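Local coordinates for phosphate-binding protein PstS (PDB 4N13) that binds inorganic phosphate with micromolar affinity as the solute-binding component of an ABC transporter complex that imports phosphate, at residues I90-P95 against K198-L203; I128-R133 against I184-L189. All coordinates share one frame; numbering follows the deposited sequence.

Contact 1. Residues I90-P95 against K198-L203; sequences IFITSP and KGLNIL
Thr93 and Asn201 face each other as an antiparallel hydrogen-bonded pair, Thr93 N donating to Asn201 O at 2.9 Å and Asn201 N returning a longer bond of 3.2 Å to Thr93 O. Both donors lie in the plane of the carbonyl they approach. Two residues along, past the non-hydrogen-bonded pair of Ile92 and Ile202, Leu203 N reaches Phe91 O almost straight, with 169° at the hydrogen. Beyond that bond a water bridges the two backbones, accepting from Phe91 N and donating to Leu203 O. The pairing places strand 201-205 beside the end of strand 80-93, in the same lobe of the periplasmic binding-protein fold as strand 183-188, which lines the other edge of 80-93. Leu203 illustrates how a side chain from a neighbouring strand lies across such a pairing. Its CB lies 3.8 Å from Phe91 O; CG moves on to Thr93 CG2; CD1 touches that same methyl at 3.8 Å and also meets Phe91 CB, while CD2 also approaches the methyl. The side chains of Thr93 and Leu203 cross at about a right angle. The branches of Ile92 pack mainly on aliphatic groups: CG2 rests against Ile202 CG1, and CD1 extends to Leu200 CD1 at 3.8 Å, close to helix 170-179.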
ATOM      1  N   ILE A  90       8.445  -2.376   0.013  1.00  5.59           N
ATOM      2  CA  ILE A  90       9.825  -2.268   0.442  1.00  4.88           C
ATOM      3  C   ILE A  90      10.730  -2.396  -0.776  1.00  4.72           C
ATOM      4  O   ILE A  90      10.343  -2.953  -1.808  1.00  5.95           O
ATOM      5  CB  ILE A  90      10.157  -3.352   1.494  1.00  6.44           C
ATOM      6  CG1 ILE A  90      10.148  -4.751   0.879  1.00  6.55           C
ATOM      7  CG2 ILE A  90       9.150  -3.260   2.629  1.00  8.76           C
ATOM      8  CD1 ILE A  90      10.436  -5.883   1.870  1.00  9.09           C
ATOM      9  N   PHE A  91      11.909  -1.818  -0.656  1.00  5.27           N
ATOM     10  CA  PHE A  91      12.896  -1.815  -1.721  1.00  5.65           C
ATOM     11  C   PHE A  91      14.030  -2.777  -1.396  1.00  5.09           C
ATOM     12  O   PHE A  91      14.597  -2.747  -0.294  1.00  6.84           O
ATOM     13  CB  PHE A  91      13.396  -0.395  -1.952  1.00  6.19           C
ATOM     14  CG  PHE A  91      12.398   0.428  -2.713  1.00  7.71           C
ATOM     15  CD1 PHE A  91      12.495   0.530  -4.090  1.00  8.43           C
ATOM     16  CD2 PHE A  91      11.309   0.999  -2.091  1.00 10.38           C
ATOM     17  CE1 PHE A  91      11.555   1.243  -4.832  1.00 10.81           C
ATOM     18  CE2 PHE A  91      10.353   1.711  -2.842  1.00 11.81           C
ATOM     19  CZ  PHE A  91      10.508   1.828  -4.197  1.00 10.68           C
ATOM     20  N   ILE A  92      14.336  -3.632  -2.353  1.00  5.94           N
ATOM     21  CA  ILE A  92      15.371  -4.637  -2.206  1.00  6.38           C
ATOM     22  C   ILE A  92      16.459  -4.410  -3.240  1.00  6.48           C
ATOM     23  O   ILE A  92      16.199  -3.920  -4.354  1.00  7.29           O
ATOM     24  CB  ILE A  92      14.829  -6.076  -2.322  1.00  7.33           C
ATOM     25  CG1 ILE A  92      14.029  -6.291  -3.599  1.00  8.66           C
ATOM     26  CG2 ILE A  92      13.960  -6.390  -1.097  1.00  8.42           C
ATOM     27  CD1 ILE A  92      13.755  -7.744  -3.891  1.00  9.14           C
ATOM     28  N   THR A  93      17.692  -4.748  -2.861  1.00  6.78           N
ATOM     29  CA  THR A  93      18.813  -4.609  -3.768  1.00  7.34           C
ATOM     30  C   THR A  93      19.636  -5.865  -3.787  1.00  7.76           C
ATOM     31  O   THR A  93      19.596  -6.702  -2.874  1.00  7.55           O
ATOM     32  CB  THR A  93      19.741  -3.419  -3.408  1.00  9.95           C
ATOM     33  OG1 THR A  93      20.497  -3.720  -2.241  1.00 12.01           O
ATOM     34  CG2 THR A  93      18.965  -2.139  -3.201  1.00 10.48           C
ATOM     35  N   SER A  94      20.448  -5.981  -4.826  1.00  7.18           N
ATOM     36  CA  SER A  94      21.461  -7.023  -4.819  1.00  9.14           C
ATOM     37  C   SER A  94      22.486  -6.767  -3.702  1.00 10.48           C
ATOM     38  O   SER A  94      22.655  -5.645  -3.257  1.00 11.90           O
ATOM     39  CB  SER A  94      22.090  -7.146  -6.188  1.00 12.45           C
ATOM     40  OG  SER A  94      22.529  -5.905  -6.637  1.00 12.51           O
ATOM     41  N   PRO A  95      23.125  -7.830  -3.208  1.00 12.77           N
ATOM     42  CA  PRO A  95      23.860  -7.657  -1.953  1.00 16.51           C
ATOM     43  C   PRO A  95      25.246  -7.024  -2.062  1.00 18.22           C
ATOM     44  O   PRO A  95      25.875  -6.799  -1.043  1.00 21.93           O
ATOM     45  CB  PRO A  95      23.964  -9.089  -1.405  1.00 18.30           C
ATOM     46  CG  PRO A  95      23.848  -9.968  -2.605  1.00 16.30           C
ATOM     47  CD  PRO A  95      22.940  -9.247  -3.563  1.00 14.73           C
ATOM     48  N   LYS A 198      16.548 -15.319   0.280  1.00 12.18           N
ATOM     49  CA  LYS A 198      17.256 -15.290  -1.004  1.00 12.39           C
ATOM     50  C   LYS A 198      18.594 -14.526  -0.920  1.00 13.73           C
ATOM     51  O   LYS A 198      19.359 -14.476  -1.882  1.00 16.86           O
ATOM     52  CB  LYS A 198      16.344 -14.648  -2.053  1.00 15.40           C
ATOM     53  CG  LYS A 198      16.745 -14.838  -3.487  1.00 19.39           C
ATOM     54  CD  LYS A 198      16.519 -16.288  -3.927  1.00 22.61           C
ATOM     55  CE  LYS A 198      16.421 -16.405  -5.432  1.00 24.73           C
ATOM     56  NZ  LYS A 198      16.322 -17.832  -5.869  1.00 26.47           N
ATOM     57  N   GLY A 199      18.884 -13.933   0.233  1.00 12.18           N
ATOM     58  CA  GLY A 199      20.143 -13.249   0.440  1.00 11.67           C
ATOM     59  C   GLY A 199      20.188 -11.822  -0.082  1.00  9.74           C
ATOM     60  O   GLY A 199      21.268 -11.269  -0.279  1.00 11.24           O
ATOM     61  N   LEU A 200      19.025 -11.196  -0.238  1.00  9.53           N
ATOM     62  CA  LEU A 200      18.977  -9.828  -0.731  1.00  9.02           C
ATOM     63  C   LEU A 200      18.987  -8.859   0.429  1.00  9.90           C
ATOM     64  O   LEU A 200      19.001  -9.280   1.572  1.00 13.12           O
ATOM     65  CB  LEU A 200      17.759  -9.619  -1.630  1.00  8.78           C
ATOM     66  CG  LEU A 200      17.690 -10.645  -2.763  1.00 10.84           C
ATOM     67  CD1 LEU A 200      16.417 -10.403  -3.587  1.00 12.71           C
ATOM     68  CD2 LEU A 200      18.940 -10.636  -3.651  1.00 13.46           C
ATOM     69  N   ASN A 201      19.081  -7.566   0.136  1.00  9.44           N
ATOM     70  CA  ASN A 201      19.082  -6.535   1.167  1.00  9.69           C
ATOM     71  C   ASN A 201      17.871  -5.631   1.056  1.00  7.87           C
ATOM     72  O   ASN A 201      17.607  -5.118  -0.006  1.00 10.27           O
ATOM     73  CB  ASN A 201      20.341  -5.671   1.073  1.00 12.34           C
ATOM     74  CG  ASN A 201      20.604  -4.902   2.379  1.00 14.74           C
ATOM     75  OD1 ASN A 201      20.836  -5.504   3.425  1.00 18.19           O
ATOM     76  ND2 ASN A 201      20.468  -3.593   2.334  1.00 19.16           N
ATOM     77  N   ILE A 202      17.172  -5.419   2.170  1.00  6.73           N
ATOM     78  CA  ILE A 202      16.061  -4.482   2.233  1.00  6.41           C
ATOM     79  C   ILE A 202      16.586  -3.131   2.695  1.00  6.49           C
ATOM     80  O   ILE A 202      17.224  -3.028   3.743  1.00  7.77           O
ATOM     81  CB  ILE A 202      14.999  -4.961   3.237  1.00  7.13           C
ATOM     82  CG1 ILE A 202      14.435  -6.321   2.809  1.00  8.24           C
ATOM     83  CG2 ILE A 202      13.881  -3.923   3.355  1.00  8.31           C
ATOM     84  CD1 ILE A 202      13.683  -7.055   3.883  1.00 10.42           C
ATOM     85  N   LEU A 203      16.308  -2.084   1.931  1.00  6.13           N
ATOM     86  CA  LEU A 203      16.757  -0.748   2.268  1.00  6.06           C
ATOM     87  C   LEU A 203      15.915  -0.121   3.365  1.00  5.97           C
ATOM     88  O   LEU A 203      14.691  -0.275   3.403  1.00  7.22           O
ATOM     89  CB  LEU A 203      16.679   0.168   1.045  1.00  6.69           C
ATOM     90  CG  LEU A 203      17.629  -0.140  -0.095  1.00  8.09           C
ATOM     91  CD1 LEU A 203      17.355   0.765  -1.276  1.00  9.91           C
ATOM     92  CD2 LEU A 203      19.092  -0.068   0.332  1.00 12.18           C
TER
HETATM   93  O   HOH W   1      12.368  -0.523   1.823  1.00  7.60           O

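Contact 2. Residues I128-R133 against I184-L189; sequences INFINR and IGYIGL. With SO4 (sulfate ion), chain B; EDO (1,2-ethanediol), chain F.
Tyr186 has its ring carbon CG between its own backbone N and carbonyl carbon (chi1 53°), and Asn132 carries its amide anti to the backbone N (chi1 -155°); together these torsions bring the phenol oxygen to the amide oxygen. Tyr186 OH donates to Asn132 OD1 over 2.7 Å, nearly in line with the C=O bond, and the amide stands steeply to the ring, their planes 69° apart. The same OD1 takes a weak bond from Arg133 N, while ND2 donates to a bound 1,2-ethanediol. CG of Arg133 packs obliquely by Tyr186 CE1 at 3.6 Å. Strands 129-133 and 184-188 run parallel here, as in a periplasmic binding-protein lobe whose strands are joined through helices, among them 138-151 and 170-179. Ile131 N donates to Ile184 O at 2.8 Å and Ile184 N to Asn129 O at 3.1 Å; beyond this pair the strands part, and a water lying over the centre of the Tyr186 ring mediates between Ile131 O and Tyr186 N instead. On the sheet face bearing Ile184, its CG2 lies alongside Ile128 CG2, and both isoleucines pack against helix 104-111. Arg133, its chain folded about the CB-CG and CG-CD bonds, turns its guanidinium edge to a sulfate: NH1 donates to O1 at 2.8 Å and NH2 to O4 at 2.9 Å. Ser139 OG also binds this anion. Because Ser139 belongs to a phosphate site inferred by similarity, the sulfate probably marks where phosphate would sit.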
ATOM      1  N   ILE A 128      23.027   1.532 -12.304  1.00  8.57           N
ATOM      2  CA  ILE A 128      21.890   0.959 -11.588  1.00  7.70           C
ATOM      3  C   ILE A 128      21.023   0.175 -12.568  1.00  7.49           C
ATOM      4  O   ILE A 128      20.560   0.721 -13.574  1.00  8.70           O
ATOM      5  CB  ILE A 128      21.028   2.064 -10.950  1.00  8.19           C
ATOM      6  CG1 ILE A 128      21.864   2.877  -9.962  1.00  9.26           C
ATOM      7  CG2 ILE A 128      19.796   1.462 -10.278  1.00  9.27           C
ATOM      8  CD1 ILE A 128      21.116   4.010  -9.282  1.00  9.91           C
ATOM      9  N   ASN A 129      20.770  -1.087 -12.246  1.00  6.69           N
ATOM     10  CA  ASN A 129      19.789  -1.885 -12.955  1.00  6.74           C
ATOM     11  C   ASN A 129      18.474  -1.842 -12.186  1.00  6.42           C
ATOM     12  O   ASN A 129      18.301  -2.507 -11.163  1.00  8.60           O
ATOM     13  CB  ASN A 129      20.290  -3.314 -13.116  1.00  7.13           C
ATOM     14  CG  ASN A 129      21.325  -3.428 -14.178  1.00  8.00           C
ATOM     15  OD1 ASN A 129      21.133  -2.932 -15.290  1.00  9.78           O
ATOM     16  ND2 ASN A 129      22.442  -4.073 -13.861  1.00  7.94           N
ATOM     17  N   PHE A 130      17.567  -1.011 -12.664  1.00  7.54           N
ATOM     18  CA  PHE A 130      16.263  -0.833 -12.050  1.00  7.00           C
ATOM     19  C   PHE A 130      15.306  -1.897 -12.556  1.00  7.42           C
ATOM     20  O   PHE A 130      15.077  -2.014 -13.767  1.00  8.67           O
ATOM     21  CB  PHE A 130      15.741   0.562 -12.393  1.00  8.59           C
ATOM     22  CG  PHE A 130      14.300   0.778 -12.059  1.00  9.28           C
ATOM     23  CD1 PHE A 130      13.787   0.382 -10.829  1.00  8.38           C
ATOM     24  CD2 PHE A 130      13.462   1.424 -12.963  1.00  9.29           C
ATOM     25  CE1 PHE A 130      12.445   0.599 -10.526  1.00  9.56           C
ATOM     26  CE2 PHE A 130      12.124   1.662 -12.648  1.00  9.70           C
ATOM     27  CZ  PHE A 130      11.621   1.251 -11.433  1.00  9.97           C
ATOM     28  N   ILE A 131      14.728  -2.657 -11.623  1.00  6.30           N
ATOM     29  CA  ILE A 131      13.750  -3.700 -11.919  1.00  6.61           C
ATOM     30  C   ILE A 131      12.390  -3.121 -11.556  1.00  6.53           C
ATOM     31  O   ILE A 131      12.147  -2.767 -10.404  1.00  7.66           O
ATOM     32  CB  ILE A 131      14.028  -4.947 -11.089  1.00  6.77           C
ATOM     33  CG1 ILE A 131      15.429  -5.495 -11.432  1.00  8.67           C
ATOM     34  CG2 ILE A 131      12.959  -5.994 -11.322  1.00  7.56           C
ATOM     35  CD1 ILE A 131      15.986  -6.451 -10.377  1.00  8.34           C
ATOM     36  N   ASN A 132      11.537  -2.952 -12.559  1.00  7.88           N
ATOM     37  CA  ASN A 132      10.218  -2.373 -12.377  1.00  7.09           C
ATOM     38  C   ASN A 132       9.142  -3.435 -12.503  1.00  7.81           C
ATOM     39  O   ASN A 132       9.378  -4.516 -13.027  1.00  8.71           O
ATOM     40  CB  ASN A 132       9.983  -1.273 -13.413  1.00  7.71           C
ATOM     41  CG  ASN A 132       8.967  -0.230 -12.958  1.00  8.12           C
ATOM     42  OD1 ASN A 132       8.466  -0.267 -11.849  1.00  8.72           O
ATOM     43  ND2 ASN A 132       8.658   0.712 -13.840  1.00  9.87           N
ATOM     44  N   ARG A 133       7.970  -3.132 -11.976  1.00  8.24           N
ATOM     45  CA  ARG A 133       6.790  -3.948 -12.195  1.00  7.89           C
ATOM     46  C   ARG A 133       6.036  -3.518 -13.450  1.00  9.68           C
ATOM     47  O   ARG A 133       6.207  -2.417 -13.953  1.00 10.81           O
ATOM     48  CB  ARG A 133       5.859  -3.896 -10.969  1.00  8.27           C
ATOM     49  CG  ARG A 133       6.398  -4.645  -9.785  1.00  9.33           C
ATOM     50  CD  ARG A 133       6.522  -6.158 -10.034  1.00  9.85           C
ATOM     51  NE  ARG A 133       5.286  -6.708 -10.566  1.00  9.20           N
ATOM     52  CZ  ARG A 133       4.208  -7.008  -9.849  1.00  9.79           C
ATOM     53  NH1 ARG A 133       4.198  -6.869  -8.539  1.00 10.34           N
ATOM     54  NH2 ARG A 133       3.121  -7.447 -10.445  1.00 11.01           N
ATOM     55  N   ILE A 184      18.007  -2.951  -8.131  1.00  5.78           N
ATOM     56  CA  ILE A 184      17.048  -2.498  -7.137  1.00  5.09           C
ATOM     57  C   ILE A 184      15.642  -2.741  -7.694  1.00  5.84           C
ATOM     58  O   ILE A 184      15.366  -2.452  -8.865  1.00  6.36           O
ATOM     59  CB  ILE A 184      17.255  -1.001  -6.742  1.00  6.67           C
ATOM     60  CG1 ILE A 184      16.218  -0.570  -5.698  1.00  6.89           C
ATOM     61  CG2 ILE A 184      17.238  -0.068  -7.964  1.00  7.19           C
ATOM     62  CD1 ILE A 184      16.511   0.791  -5.104  1.00  7.85           C
ATOM     63  N   GLY A 185      14.756  -3.241  -6.840  1.00  5.55           N
ATOM     64  CA  GLY A 185      13.356  -3.441  -7.165  1.00  5.81           C
ATOM     65  C   GLY A 185      12.480  -3.200  -5.954  1.00  5.17           C
ATOM     66  O   GLY A 185      12.990  -2.925  -4.862  1.00  6.26           O
ATOM     67  N   TYR A 186      11.170  -3.333  -6.131  1.00  5.91           N
ATOM     68  CA  TYR A 186      10.237  -3.169  -5.025  1.00  6.22           C
ATOM     69  C   TYR A 186       9.241  -4.296  -4.960  1.00  6.64           C
ATOM     70  O   TYR A 186       8.811  -4.828  -5.978  1.00  6.48           O
ATOM     71  CB  TYR A 186       9.493  -1.837  -5.080  1.00  6.70           C
ATOM     72  CG  TYR A 186       8.781  -1.504  -6.376  1.00  6.72           C
ATOM     73  CD1 TYR A 186       7.481  -1.942  -6.610  1.00  7.52           C
ATOM     74  CD2 TYR A 186       9.393  -0.745  -7.353  1.00  6.50           C
ATOM     75  CE1 TYR A 186       6.829  -1.634  -7.773  1.00  7.65           C
ATOM     76  CE2 TYR A 186       8.732  -0.436  -8.531  1.00  6.88           C
ATOM     77  CZ  TYR A 186       7.441  -0.889  -8.733  1.00  7.78           C
ATOM     78  OH  TYR A 186       6.727  -0.577  -9.869  1.00  8.48           O
ATOM     79  N   ILE A 187       8.908  -4.678  -3.733  1.00  5.72           N
ATOM     80  CA  ILE A 187       8.003  -5.783  -3.439  1.00  5.66           C
ATOM     81  C   ILE A 187       7.096  -5.437  -2.268  1.00  5.58           C
ATOM     82  O   ILE A 187       7.411  -4.565  -1.472  1.00  6.23           O
ATOM     83  CB  ILE A 187       8.778  -7.107  -3.125  1.00  7.04           C
ATOM     84  CG1 ILE A 187       9.678  -6.925  -1.903  1.00  7.44           C
ATOM     85  CG2 ILE A 187       9.547  -7.587  -4.339  1.00  7.49           C
ATOM     86  CD1 ILE A 187      10.490  -8.165  -1.519  1.00  9.29           C
ATOM     87  N   GLY A 188       5.990  -6.151  -2.159  1.00  5.85           N
ATOM     88  CA  GLY A 188       5.154  -6.017  -0.988  1.00  6.10           C
ATOM     89  C   GLY A 188       5.868  -6.455   0.264  1.00  5.97           C
ATOM     90  O   GLY A 188       6.685  -7.378   0.249  1.00  6.89           O
ATOM     91  N   LEU A 189       5.508  -5.831   1.380  1.00  6.74           N
ATOM     92  CA  LEU A 189       6.090  -6.143   2.671  1.00  6.92           C
ATOM     93  C   LEU A 189       6.008  -7.637   3.010  1.00  8.04           C
ATOM     94  O   LEU A 189       6.890  -8.177   3.689  1.00  9.38           O
ATOM     95  CB  LEU A 189       5.372  -5.330   3.752  1.00  7.11           C
ATOM     96  CG  LEU A 189       5.778  -5.586   5.196  1.00  8.54           C
ATOM     97  CD1 LEU A 189       7.250  -5.219   5.426  1.00 10.58           C
ATOM     98  CD2 LEU A 189       4.844  -4.789   6.109  1.00 11.01           C
TER
HETATM   99  S   SO4 B 301       0.634  -6.902  -7.450  0.80 17.70           S
HETATM  100  O1  SO4 B 301       1.966  -6.910  -6.850  0.80 27.60           O
HETATM  101  O2  SO4 B 301      -0.210  -7.689  -6.567  0.80 18.86           O
HETATM  102  O3  SO4 B 301       0.180  -5.528  -7.489  0.80 26.40           O
HETATM  103  O4  SO4 B 301       0.762  -7.494  -8.763  0.80 20.50           O
HETATM  104  C1  EDO F 305       8.613   1.406 -17.631  1.00 22.01           C
HETATM  105  O1  EDO F 305       7.676   1.486 -16.548  1.00 21.58           O
HETATM  106  C2  EDO F 305       9.804   0.510 -17.295  1.00 20.34           C
HETATM  107  O2  EDO F 305      10.485   0.968 -16.123  1.00 16.76           O
HETATM  108  O   HOH W   2      10.152  -3.731  -8.833  1.00  7.53           O
HETATM  109  O   HOH W   3       6.221  -5.847  -6.684  1.00 11.03           O

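Contacts 1 and 2 lie side by side in one lobe and one sheet, their centres about 9 Å apart, joined through strands 80-93 and 183-188: Ile90 N and Ile92 N probably donate to Ile187 O and Gly185 O. In sequence, contact 2 nests inside the loop that contact 1 closes. Both are largely buried, yet contact 1 runs out to exposed Pro95 and Gly199, beyond the paired strands, whereas none of the touching residues in contact 2 is exposed. Pairing is antiparallel in 90-95 with 198-203, with aliphatic side chains dominating; it is parallel in 128-133 with 184-189, where polar side chains, waters and an anion gather toward the C-terminal end of strand 129-133.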